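Local coordinates for SusD-like protein BACOVA_02651 (Bacteroides ovatus, PDB 5E75), which binds polysaccharides at the outer cell surface and probably captures xyloglucan before its transport into the periplasm for degradation, at residues A[78-83]-A[122-127]; A[131-136]-A[152-157]; A[148-153]-A[510-515]. All coordinates share one frame; numbering follows the deposited sequence.

Contact 1 of 3, residues A[78-83]-A[122-127]; sequences GFYSVV and FYMLRI. With EDO (1,2-ethanediol), chain C.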
loop_
_atom_site.group_PDB
_atom_site.type_symbol
_atom_site.label_atom_id
_atom_site.label_comp_id
_atom_site.label_asym_id
_atom_site.label_seq_id
_atom_site.Cartn_x
_atom_site.Cartn_y
_atom_site.Cartn_z
ATOM N N GLY A 78 6.345 -11.910 -7.333
ATOM C CA GLY A 78 4.956 -11.720 -6.977
ATOM C C GLY A 78 4.164 -10.920 -7.980
ATOM O O GLY A 78 3.084 -11.328 -8.402
ATOM N N PHE A 79 4.697 -9.760 -8.388
ATOM C CA PHE A 79 3.977 -8.940 -9.333
ATOM C C PHE A 79 3.855 -9.675 -10.665
ATOM O O PHE A 79 2.789 -9.632 -11.276
ATOM C CB PHE A 79 4.663 -7.582 -9.525
ATOM C CG PHE A 79 4.670 -6.714 -8.288
ATOM C CD1 PHE A 79 3.500 -6.428 -7.591
ATOM C CD2 PHE A 79 5.848 -6.182 -7.824
ATOM C CE1 PHE A 79 3.521 -5.622 -6.441
ATOM C CE2 PHE A 79 5.874 -5.388 -6.683
ATOM C CZ PHE A 79 4.709 -5.107 -6.001
ATOM N N TYR A 80 4.926 -10.338 -11.108
ATOM C CA TYR A 80 4.818 -11.101 -12.355
ATOM C C TYR A 80 3.914 -12.329 -12.217
ATOM O O TYR A 80 3.335 -12.765 -13.199
ATOM C CB TYR A 80 6.196 -11.434 -12.964
ATOM C CG TYR A 80 6.680 -10.276 -13.798
ATOM C CD1 TYR A 80 6.080 -9.989 -15.013
ATOM C CD2 TYR A 80 7.668 -9.408 -13.345
ATOM C CE1 TYR A 80 6.470 -8.922 -15.776
ATOM C CE2 TYR A 80 8.063 -8.308 -14.119
ATOM C CZ TYR A 80 7.456 -8.092 -15.332
ATOM O OH TYR A 80 7.834 -7.008 -16.101
ATOM N N SER A 81 3.745 -12.845 -11.008
ATOM C CA SER A 81 2.760 -13.905 -10.784
ATOM C C SER A 81 1.339 -13.390 -11.007
ATOM O O SER A 81 0.486 -14.077 -11.572
ATOM C CB SER A 81 2.899 -14.487 -9.373
ATOM O OG SER A 81 4.066 -15.277 -9.248
ATOM N N VAL A 82 1.067 -12.164 -10.570
ATOM C CA VAL A 82 -0.224 -11.544 -10.856
ATOM C C VAL A 82 -0.420 -11.386 -12.368
ATOM O O VAL A 82 -1.483 -11.722 -12.910
ATOM C CB VAL A 82 -0.390 -10.161 -10.151
ATOM C CG1 VAL A 82 -1.739 -9.548 -10.501
ATOM C CG2 VAL A 82 -0.268 -10.292 -8.643
ATOM N N VAL A 83 0.589 -10.858 -13.050
ATOM C CA VAL A 83 0.491 -10.632 -14.476
ATOM C C VAL A 83 0.247 -11.944 -15.205
ATOM O O VAL A 83 -0.653 -12.025 -16.042
ATOM C CB VAL A 83 1.775 -9.963 -15.029
ATOM C CG1 VAL A 83 1.752 -9.903 -16.562
ATOM C CG2 VAL A 83 1.962 -8.559 -14.405
ATOM N N PHE A 122 1.208 -1.078 -12.001
ATOM C CA PHE A 122 1.276 0.245 -11.377
ATOM C C PHE A 122 2.184 0.230 -10.154
ATOM O O PHE A 122 2.931 1.197 -9.917
ATOM C CB PHE A 122 -0.135 0.748 -11.050
ATOM C CG PHE A 122 -0.225 2.213 -10.622
ATOM C CD1 PHE A 122 0.521 3.223 -11.219
ATOM C CD2 PHE A 122 -1.125 2.571 -9.649
ATOM C CE1 PHE A 122 0.371 4.539 -10.807
ATOM C CE2 PHE A 122 -1.272 3.892 -9.243
ATOM C CZ PHE A 122 -0.531 4.857 -9.822
ATOM N N TYR A 123 2.182 -0.851 -9.372
ATOM C CA TYR A 123 3.177 -0.984 -8.315
ATOM C C TYR A 123 4.592 -1.040 -8.906
ATOM O O TYR A 123 5.503 -0.322 -8.463
ATOM C CB TYR A 123 2.931 -2.236 -7.482
ATOM C CG TYR A 123 1.759 -2.180 -6.513
ATOM C CD1 TYR A 123 1.618 -1.151 -5.593
ATOM C CD2 TYR A 123 0.812 -3.202 -6.499
ATOM C CE1 TYR A 123 0.572 -1.137 -4.712
ATOM C CE2 TYR A 123 -0.243 -3.200 -5.609
ATOM C CZ TYR A 123 -0.357 -2.162 -4.705
ATOM O OH TYR A 123 -1.407 -2.121 -3.797
ATOM N N MET A 124 4.799 -1.896 -9.906
ATOM C CA MET A 124 6.139 -2.051 -10.491
ATOM C C MET A 124 6.694 -0.757 -11.069
ATOM O O MET A 124 7.895 -0.472 -10.961
ATOM C CB MET A 124 6.143 -3.121 -11.568
ATOM C CG MET A 124 6.001 -4.520 -10.990
ATOM S SD MET A 124 6.577 -5.829 -12.082
ATOM C CE MET A 124 5.104 -6.086 -12.993
ATOM N N LEU A 125 5.814 0.044 -11.665
ATOM C CA LEU A 125 6.186 1.319 -12.267
ATOM C C LEU A 125 6.788 2.268 -11.221
ATOM O O LEU A 125 7.631 3.102 -11.553
ATOM C CB LEU A 125 4.949 1.937 -12.898
ATOM C CG LEU A 125 5.080 3.304 -13.577
ATOM C CD1 LEU A 125 6.107 3.284 -14.708
ATOM C CD2 LEU A 125 3.749 3.741 -14.115
ATOM N N ARG A 126 6.348 2.138 -9.973
ATOM C CA ARG A 126 6.780 3.001 -8.880
ATOM C C ARG A 126 7.771 2.273 -7.946
ATOM O O ARG A 126 7.889 2.662 -6.767
ATOM C CB ARG A 126 5.522 3.513 -8.099
ATOM C CG ARG A 126 4.407 4.316 -8.970
ATOM C CD ARG A 126 3.023 4.553 -8.235
ATOM N NE ARG A 126 2.298 3.317 -8.005
ATOM C CZ ARG A 126 1.307 3.173 -7.156
ATOM N NH1 ARG A 126 0.909 4.199 -6.400
ATOM N NH2 ARG A 126 0.755 1.983 -6.984
ATOM N N ILE A 127 8.419 1.202 -8.445
ATOM C CA ILE A 127 9.543 0.499 -7.804
ATOM C C ILE A 127 10.756 0.495 -8.734
ATOM O O ILE A 127 11.827 0.989 -8.369
ATOM C CB ILE A 127 9.198 -0.986 -7.443
ATOM C CG1 ILE A 127 8.094 -1.040 -6.406
ATOM C CG2 ILE A 127 10.455 -1.746 -6.938
ATOM C CD1 ILE A 127 7.421 -2.418 -6.282
HETATM C C1 EDO C . -2.817 1.102 -6.850
HETATM O O1 EDO C . -2.080 1.916 -5.943
HETATM C C2 EDO C . -2.256 -0.314 -6.885
HETATM O O2 EDO C . -1.174 -0.419 -7.812
#

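Contact 2 of 3, residues A[131-136]-A[152-157]; sequences VILIED and EDVFQF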
loop_
_atom_site.group_PDB
_atom_site.type_symbol
_atom_site.label_atom_id
_atom_site.label_comp_id
_atom_site.label_asym_id
_atom_site.label_seq_id
_atom_site.Cartn_x
_atom_site.Cartn_y
_atom_site.Cartn_z
ATOM N N VAL A 131 9.549 -1.746 -17.005
ATOM C CA VAL A 131 9.418 -3.186 -16.757
ATOM C C VAL A 131 8.980 -3.853 -18.060
ATOM O O VAL A 131 8.691 -3.153 -19.035
ATOM C CB VAL A 131 8.415 -3.511 -15.607
ATOM C CG1 VAL A 131 8.985 -3.085 -14.250
ATOM C CG2 VAL A 131 7.067 -2.871 -15.857
ATOM N N ILE A 132 8.950 -5.183 -18.102
ATOM C CA ILE A 132 8.561 -5.905 -19.308
ATOM C C ILE A 132 7.041 -6.067 -19.342
ATOM O O ILE A 132 6.465 -6.682 -18.437
ATOM C CB ILE A 132 9.221 -7.296 -19.332
ATOM C CG1 ILE A 132 10.741 -7.154 -19.251
ATOM C CG2 ILE A 132 8.829 -8.053 -20.583
ATOM C CD1 ILE A 132 11.481 -8.439 -18.939
ATOM N N LEU A 133 6.401 -5.517 -20.369
ATOM C CA LEU A 133 4.962 -5.666 -20.572
ATOM C C LEU A 133 4.662 -6.975 -21.290
ATOM O O LEU A 133 5.301 -7.296 -22.299
ATOM C CB LEU A 133 4.434 -4.479 -21.382
ATOM C CG LEU A 133 4.548 -3.126 -20.659
ATOM C CD1 LEU A 133 4.168 -2.016 -21.623
ATOM C CD2 LEU A 133 3.667 -3.096 -19.412
ATOM N N ILE A 134 3.732 -7.745 -20.729
ATOM C CA ILE A 134 3.437 -9.103 -21.201
ATOM C C ILE A 134 1.943 -9.349 -21.246
ATOM O O ILE A 134 1.269 -9.276 -20.211
ATOM C CB ILE A 134 3.988 -10.192 -20.246
ATOM C CG1 ILE A 134 5.463 -9.990 -19.964
ATOM C CG2 ILE A 134 3.739 -11.595 -20.859
ATOM C CD1 ILE A 134 5.959 -10.835 -18.828
ATOM N N GLU A 135 1.427 -9.655 -22.438
ATOM C CA GLU A 135 0.046 -10.108 -22.587
ATOM C C GLU A 135 -0.050 -11.585 -22.975
ATOM O O GLU A 135 -1.110 -12.180 -22.820
ATOM C CB GLU A 135 -0.690 -9.304 -23.652
ATOM C CG GLU A 135 -0.874 -7.846 -23.345
ATOM C CD GLU A 135 -1.543 -7.105 -24.478
ATOM O OE1 GLU A 135 -2.766 -7.286 -24.680
ATOM O OE2 GLU A 135 -0.834 -6.354 -25.183
ATOM N N ASP A 136 1.047 -12.149 -23.489
ATOM C CA ASP A 136 1.072 -13.534 -23.980
ATOM C C ASP A 136 2.126 -14.306 -23.202
ATOM O O ASP A 136 3.322 -14.163 -23.451
ATOM C CB ASP A 136 1.409 -13.547 -25.478
ATOM C CG ASP A 136 1.335 -14.937 -26.096
ATOM O OD1 ASP A 136 1.249 -15.927 -25.352
ATOM O OD2 ASP A 136 1.348 -15.024 -27.343
ATOM N N GLU A 152 6.421 5.403 -20.150
ATOM C CA GLU A 152 5.189 5.853 -20.789
ATOM C C GLU A 152 4.361 4.691 -21.334
ATOM O O GLU A 152 3.137 4.746 -21.277
ATOM C CB GLU A 152 5.443 6.904 -21.894
ATOM C CG GLU A 152 5.803 8.303 -21.373
ATOM C CD GLU A 152 4.716 8.892 -20.475
ATOM O OE1 GLU A 152 3.542 8.900 -20.913
ATOM O OE2 GLU A 152 5.036 9.331 -19.334
ATOM N N ASP A 153 5.023 3.661 -21.867
ATOM C CA ASP A 153 4.326 2.470 -22.341
ATOM C C ASP A 153 3.595 1.792 -21.190
ATOM O O ASP A 153 2.464 1.322 -21.355
ATOM C CB ASP A 153 5.294 1.425 -22.928
ATOM C CG ASP A 153 6.009 1.879 -24.185
ATOM O OD1 ASP A 153 5.357 2.267 -25.170
ATOM O OD2 ASP A 153 7.253 1.754 -24.201
ATOM N N VAL A 154 4.264 1.699 -20.039
ATOM C CA VAL A 154 3.715 1.019 -18.871
ATOM C C VAL A 154 2.463 1.767 -18.424
ATOM O O VAL A 154 1.417 1.156 -18.202
ATOM C CB VAL A 154 4.752 0.872 -17.745
ATOM C CG1 VAL A 154 4.140 0.164 -16.538
ATOM C CG2 VAL A 154 5.953 0.066 -18.227
ATOM N N PHE A 155 2.532 3.102 -18.376
ATOM C CA PHE A 155 1.342 3.879 -18.064
ATOM C C PHE A 155 0.187 3.585 -19.020
ATOM O O PHE A 155 -0.946 3.395 -18.587
ATOM C CB PHE A 155 1.626 5.384 -18.117
ATOM C CG PHE A 155 2.039 6.009 -16.805
ATOM C CD1 PHE A 155 1.148 6.086 -15.737
ATOM C CD2 PHE A 155 3.280 6.591 -16.663
ATOM C CE1 PHE A 155 1.512 6.696 -14.546
ATOM C CE2 PHE A 155 3.647 7.201 -15.476
ATOM C CZ PHE A 155 2.762 7.249 -14.425
ATOM N N GLN A 156 0.454 3.580 -20.322
ATOM C CA GLN A 156 -0.619 3.353 -21.279
ATOM C C GLN A 156 -1.211 1.948 -21.136
ATOM O O GLN A 156 -2.421 1.770 -21.252
ATOM C CB GLN A 156 -0.115 3.599 -22.702
ATOM C CG GLN A 156 -1.203 3.501 -23.756
ATOM C CD GLN A 156 -2.191 4.630 -23.648
ATOM O OE1 GLN A 156 -1.811 5.803 -23.663
ATOM N NE2 GLN A 156 -3.463 4.302 -23.503
ATOM N N PHE A 157 -0.369 0.957 -20.853
ATOM C CA PHE A 157 -0.814 -0.426 -20.693
ATOM C C PHE A 157 -1.756 -0.521 -19.488
ATOM O O PHE A 157 -2.812 -1.153 -19.543
ATOM C CB PHE A 157 0.437 -1.302 -20.534
ATOM C CG PHE A 157 0.177 -2.776 -20.555
ATOM C CD1 PHE A 157 -0.216 -3.447 -19.409
ATOM C CD2 PHE A 157 0.364 -3.500 -21.717
ATOM C CE1 PHE A 157 -0.445 -4.812 -19.425
ATOM C CE2 PHE A 157 0.143 -4.859 -21.747
ATOM C CZ PHE A 157 -0.262 -5.526 -20.599
#

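Contact 3 of 3, residues A[148-153]-A[510-515]; sequences LNREED and EPPVPY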
loop_
_atom_site.group_PDB
_atom_site.type_symbol
_atom_site.label_atom_id
_atom_site.label_comp_id
_atom_site.label_asym_id
_atom_site.label_seq_id
_atom_site.Cartn_x
_atom_site.Cartn_y
_atom_site.Cartn_z
ATOM N N LEU A 148 12.964 -4.469 -21.659
ATOM C CA LEU A 148 12.125 -3.572 -20.896
ATOM C C LEU A 148 11.336 -2.665 -21.825
ATOM O O LEU A 148 11.784 -2.350 -22.928
ATOM C CB LEU A 148 13.009 -2.703 -20.014
ATOM C CG LEU A 148 13.795 -3.412 -18.910
ATOM C CD1 LEU A 148 14.956 -2.535 -18.451
ATOM C CD2 LEU A 148 12.863 -3.706 -17.767
ATOM N N ASN A 149 10.172 -2.227 -21.358
ATOM C CA ASN A 149 9.414 -1.185 -22.038
ATOM C C ASN A 149 9.449 0.123 -21.261
ATOM O O ASN A 149 9.696 0.130 -20.054
ATOM C CB ASN A 149 7.981 -1.666 -22.251
ATOM C CG ASN A 149 7.920 -2.901 -23.122
ATOM O OD1 ASN A 149 7.499 -3.980 -22.687
ATOM N ND2 ASN A 149 8.362 -2.759 -24.366
ATOM N N ARG A 150 9.207 1.235 -21.950
ATOM C CA ARG A 150 9.393 2.556 -21.346
ATOM C C ARG A 150 8.317 2.870 -20.321
ATOM O O ARG A 150 7.224 2.329 -20.378
ATOM C CB ARG A 150 9.372 3.640 -22.423
ATOM C CG ARG A 150 10.396 3.433 -23.539
ATOM C CD ARG A 150 10.113 4.377 -24.703
ATOM N NE ARG A 150 8.798 4.089 -25.260
ATOM C CZ ARG A 150 8.291 4.636 -26.358
ATOM N NH1 ARG A 150 8.997 5.516 -27.059
ATOM N NH2 ARG A 150 7.079 4.279 -26.762
ATOM N N GLU A 151 8.640 3.735 -19.370
ATOM C CA GLU A 151 7.669 4.182 -18.389
ATOM C C GLU A 151 6.358 4.650 -19.048
ATOM O O GLU A 151 5.278 4.318 -18.556
ATOM C CB GLU A 151 8.291 5.271 -17.499
ATOM C CG GLU A 151 9.405 4.722 -16.596
ATOM C CD GLU A 151 10.130 5.769 -15.759
ATOM O OE1 GLU A 151 9.717 6.946 -15.741
ATOM O OE2 GLU A 151 11.136 5.411 -15.114
ATOM N N GLU A 152 6.421 5.403 -20.150
ATOM C CA GLU A 152 5.189 5.853 -20.789
ATOM C C GLU A 152 4.361 4.691 -21.334
ATOM O O GLU A 152 3.137 4.746 -21.277
ATOM C CB GLU A 152 5.443 6.904 -21.894
ATOM C CG GLU A 152 5.803 8.303 -21.373
ATOM C CD GLU A 152 4.716 8.892 -20.475
ATOM O OE1 GLU A 152 3.542 8.900 -20.913
ATOM O OE2 GLU A 152 5.036 9.331 -19.334
ATOM N N ASP A 153 5.023 3.661 -21.867
ATOM C CA ASP A 153 4.326 2.470 -22.341
ATOM C C ASP A 153 3.595 1.792 -21.190
ATOM O O ASP A 153 2.464 1.322 -21.355
ATOM C CB ASP A 153 5.294 1.425 -22.928
ATOM C CG ASP A 153 6.009 1.879 -24.185
ATOM O OD1 ASP A 153 5.357 2.267 -25.170
ATOM O OD2 ASP A 153 7.253 1.754 -24.201
ATOM N N GLU A 510 19.700 -3.175 -20.299
ATOM C CA GLU A 510 19.727 -2.428 -21.551
ATOM C C GLU A 510 18.564 -1.455 -21.596
ATOM O O GLU A 510 17.619 -1.570 -20.817
ATOM C CB GLU A 510 19.654 -3.386 -22.738
ATOM C CG GLU A 510 20.828 -4.370 -22.802
ATOM C CD GLU A 510 22.160 -3.664 -22.969
ATOM O OE1 GLU A 510 22.194 -2.622 -23.654
ATOM O OE2 GLU A 510 23.166 -4.140 -22.401
ATOM N N PRO A 511 18.627 -0.477 -22.508
ATOM C CA PRO A 511 17.584 0.548 -22.552
ATOM C C PRO A 511 16.199 -0.030 -22.841
ATOM O O PRO A 511 16.102 -1.015 -23.581
ATOM C CB PRO A 511 18.029 1.443 -23.717
ATOM C CG PRO A 511 19.484 1.237 -23.826
ATOM C CD PRO A 511 19.741 -0.175 -23.430
ATOM N N PRO A 512 15.145 0.576 -22.278
ATOM C CA PRO A 512 13.790 0.158 -22.653
ATOM C C PRO A 512 13.428 0.560 -24.074
ATOM O O PRO A 512 13.994 1.510 -24.652
ATOM C CB PRO A 512 12.897 0.876 -21.629
ATOM C CG PRO A 512 13.687 2.045 -21.199
ATOM C CD PRO A 512 15.132 1.643 -21.264
ATOM N N VAL A 513 12.487 -0.180 -24.635
ATOM C CA VAL A 513 12.067 0.008 -26.014
ATOM C C VAL A 513 10.563 0.181 -26.061
ATOM O O VAL A 513 9.862 -0.137 -25.101
ATOM C CB VAL A 513 12.474 -1.181 -26.890
ATOM C CG1 VAL A 513 13.978 -1.452 -26.745
ATOM C CG2 VAL A 513 11.680 -2.441 -26.535
ATOM N N PRO A 514 10.046 0.704 -27.174
ATOM C CA PRO A 514 8.593 0.862 -27.258
ATOM C C PRO A 514 7.847 -0.463 -27.258
ATOM O O PRO A 514 8.320 -1.445 -27.824
ATOM C CB PRO A 514 8.388 1.575 -28.604
ATOM C CG PRO A 514 9.720 2.184 -28.921
ATOM C CD PRO A 514 10.741 1.266 -28.347
ATOM N N TYR A 515 6.671 -0.463 -26.649
ATOM C CA TYR A 515 5.788 -1.625 -26.682
ATOM C C TYR A 515 4.918 -1.594 -27.936
ATOM O O TYR A 515 4.465 -0.537 -28.359
ATOM C CB TYR A 515 4.894 -1.643 -25.436
ATOM C CG TYR A 515 4.059 -2.902 -25.293
ATOM C CD1 TYR A 515 4.656 -4.130 -25.039
ATOM C CD2 TYR A 515 2.681 -2.865 -25.396
ATOM C CE1 TYR A 515 3.905 -5.291 -24.905
ATOM C CE2 TYR A 515 1.911 -4.025 -25.261
ATOM C CZ TYR A 515 2.532 -5.227 -25.015
ATOM O OH TYR A 515 1.798 -6.385 -24.879
HETATM O O HOH W 1 15.702 -3.627 -22.361
HETATM O O HOH W 2 4.519 2.207 -27.803
#

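Contact 1 of 3, residues A[78-83]-A[122-127]
A Met-aromatic cluster ties the successive helices 70-95 and 103-125 together, with Met124 of the second meeting Phe79 and Tyr80 of the first. The methyl CE of Met124 stands over one face of the Tyr80 ring, 4.0 Å from its centroid and 17° off the ring normal, a CH-pi contact. A bend at chi3 (-87°) swings that methyl over the tyrosine and leaves SD oblique to the same ring, 3.5 Å from Tyr80 CE2. Closer to the backbone, Met124 CG rests 3.6 Å from Phe79 CD2, the two side chains running antiparallel alongside one another.

The two helices belong to the helical N-terminal part of the SusD fold, whose sequence families fall in the TPR clan, and no hydrogen bond crosses between the two segments. The Phe79 and Tyr123 rings, 30° from parallel, are slid so far apart that they barely overlap; what touches is Phe79 CE1 against Tyr123 CB, at 3.6 Å. Ile127 CD1 comes tightly against Phe79 CE2, at 3.4 Å, from the opposite direction. Tyr423 of helix 421-431 also packs on Phe79, Tyr123 and Ile127.

Against the Tyr123 ring, a 1,2-ethanediol, probably from the crystallisation liquor, places O2 over the centre of one face. Its O1 accepts a hydrogen bond from Arg126 NH2 at 3.0 Å, while Arg126 NE is bound to Phe122 O at 2.9 Å.

Contact 2 of 3, residues A[131-136]-A[152-157]
Leu133 and Phe157 form the tight heart of this contact between an irregular stretch, 131-136, and the helix 151-168. The Leu133 methyl CD2 sits over one face of the Phe157 ring, displaced toward its rim, 4.0 Å from the centroid and 25° off the normal. Phe157 carries CG anti to the backbone N (chi1 -172°), which lays its ring beneath the leucine, and the two side chains run past each other in opposite senses. The other leucine methyl, CD1, leans on the helix itself, 3.8 Å from Asp153 CB. Val131 CG2 meets Val154 CG2 at 3.9 Å and extends this buried, largely apolar zone.

The other end is looser and partly open to solvent. There Glu135 touches by its aliphatic portion, with CG at the edge of the Phe157 ring, 3.5 Å from CE2, while its carboxylate oxygen OE2 is hydrogen-bonded to Tyr515 OH and Asn518 ND2 in the C-terminal tail. With Phe157 replaced by alanine, Leu133 CD2 would probably lose its aromatic floor and Glu135 CG the ring edge it rests on, opening a gap between chain and helix.

Tyr121 of helix 103-125 packs against Val131, Leu133 and Phe157, whereas Phe155, pointing away from 131-136, reaches Val190 and Arg194 of helix 180-195.

Contact 3 of 3, residues A[148-153]-A[510-515]
The guanidinium of Arg150 has Pro514 CB over one face, 3.5 Å above the plane and offset toward the rim, and the Asp153 carboxylate at its edge, where CG lies in the guanidinium plane. This is where the C-terminal tail, 510-515, crosses the start of helix 151-168. Arg150 occupies the N-cap position, and its backbone N donates to Asp153 OD2 at 3.0 Å, the half of a capping box in which a side chain of the first helical turn holds the cap residue's N-H. Bending at chi3 (-62°) brings the arginine back for a side-on, two-nitrogen salt bridge, with NE 3.0 Å from Asp153 OD2 and NH2 3.1 Å from Asp153 OD1. That grip probably offsets the closeness of Asp153 OD2 to the carbonyl oxygen of Val513, a second acceptor.

The flat amide of Asn149 stands 80° from the plane of the Tyr515 ring. Its ND2 donates nearly straight (165°) to Val513 O at 3.1 Å, approaching from above the carbonyl plane, while OD1 receives the backbone N-H of Leu133; with both ends engaged, the amide is unlikely to flip. Arg150 N adds a weak bond to the same Val513 oxygen. From backbone to backbone, Val513 N binds Leu148 O at 2.8 Å, and Pro512 CB packs against Leu148 CB and the carbonyl of Asn149.

The backbone N of Tyr515 makes a weak bond to Asp153 OD1. A water closes the corner, donating to Asp153 OD1 and to Tyr515 O, 2.8 Å from each oxygen.

How the contacts relate
The three contacts grade from core to surface, and their chemistry changes along the way. Contact 1 is buried and aromatic, and it joins two long helices near the protein interior. Contact 2 is also buried and apolar, but it sets an irregular chain against a helix and turns polar at its rim. Contact 3, partly exposed, relies on hydrogen bonds, a salt bridge and water, and brings in the distant C-terminal tail. Contacts 2 and 3 share Glu152 and Asp153 of helix 151-168. Hydrogen bonds connect them all: Tyr80 OH probably bonds Ile132 O, and Asn149 N probably bonds Val131 O, while Leu125 packs on Phe155 and Glu151.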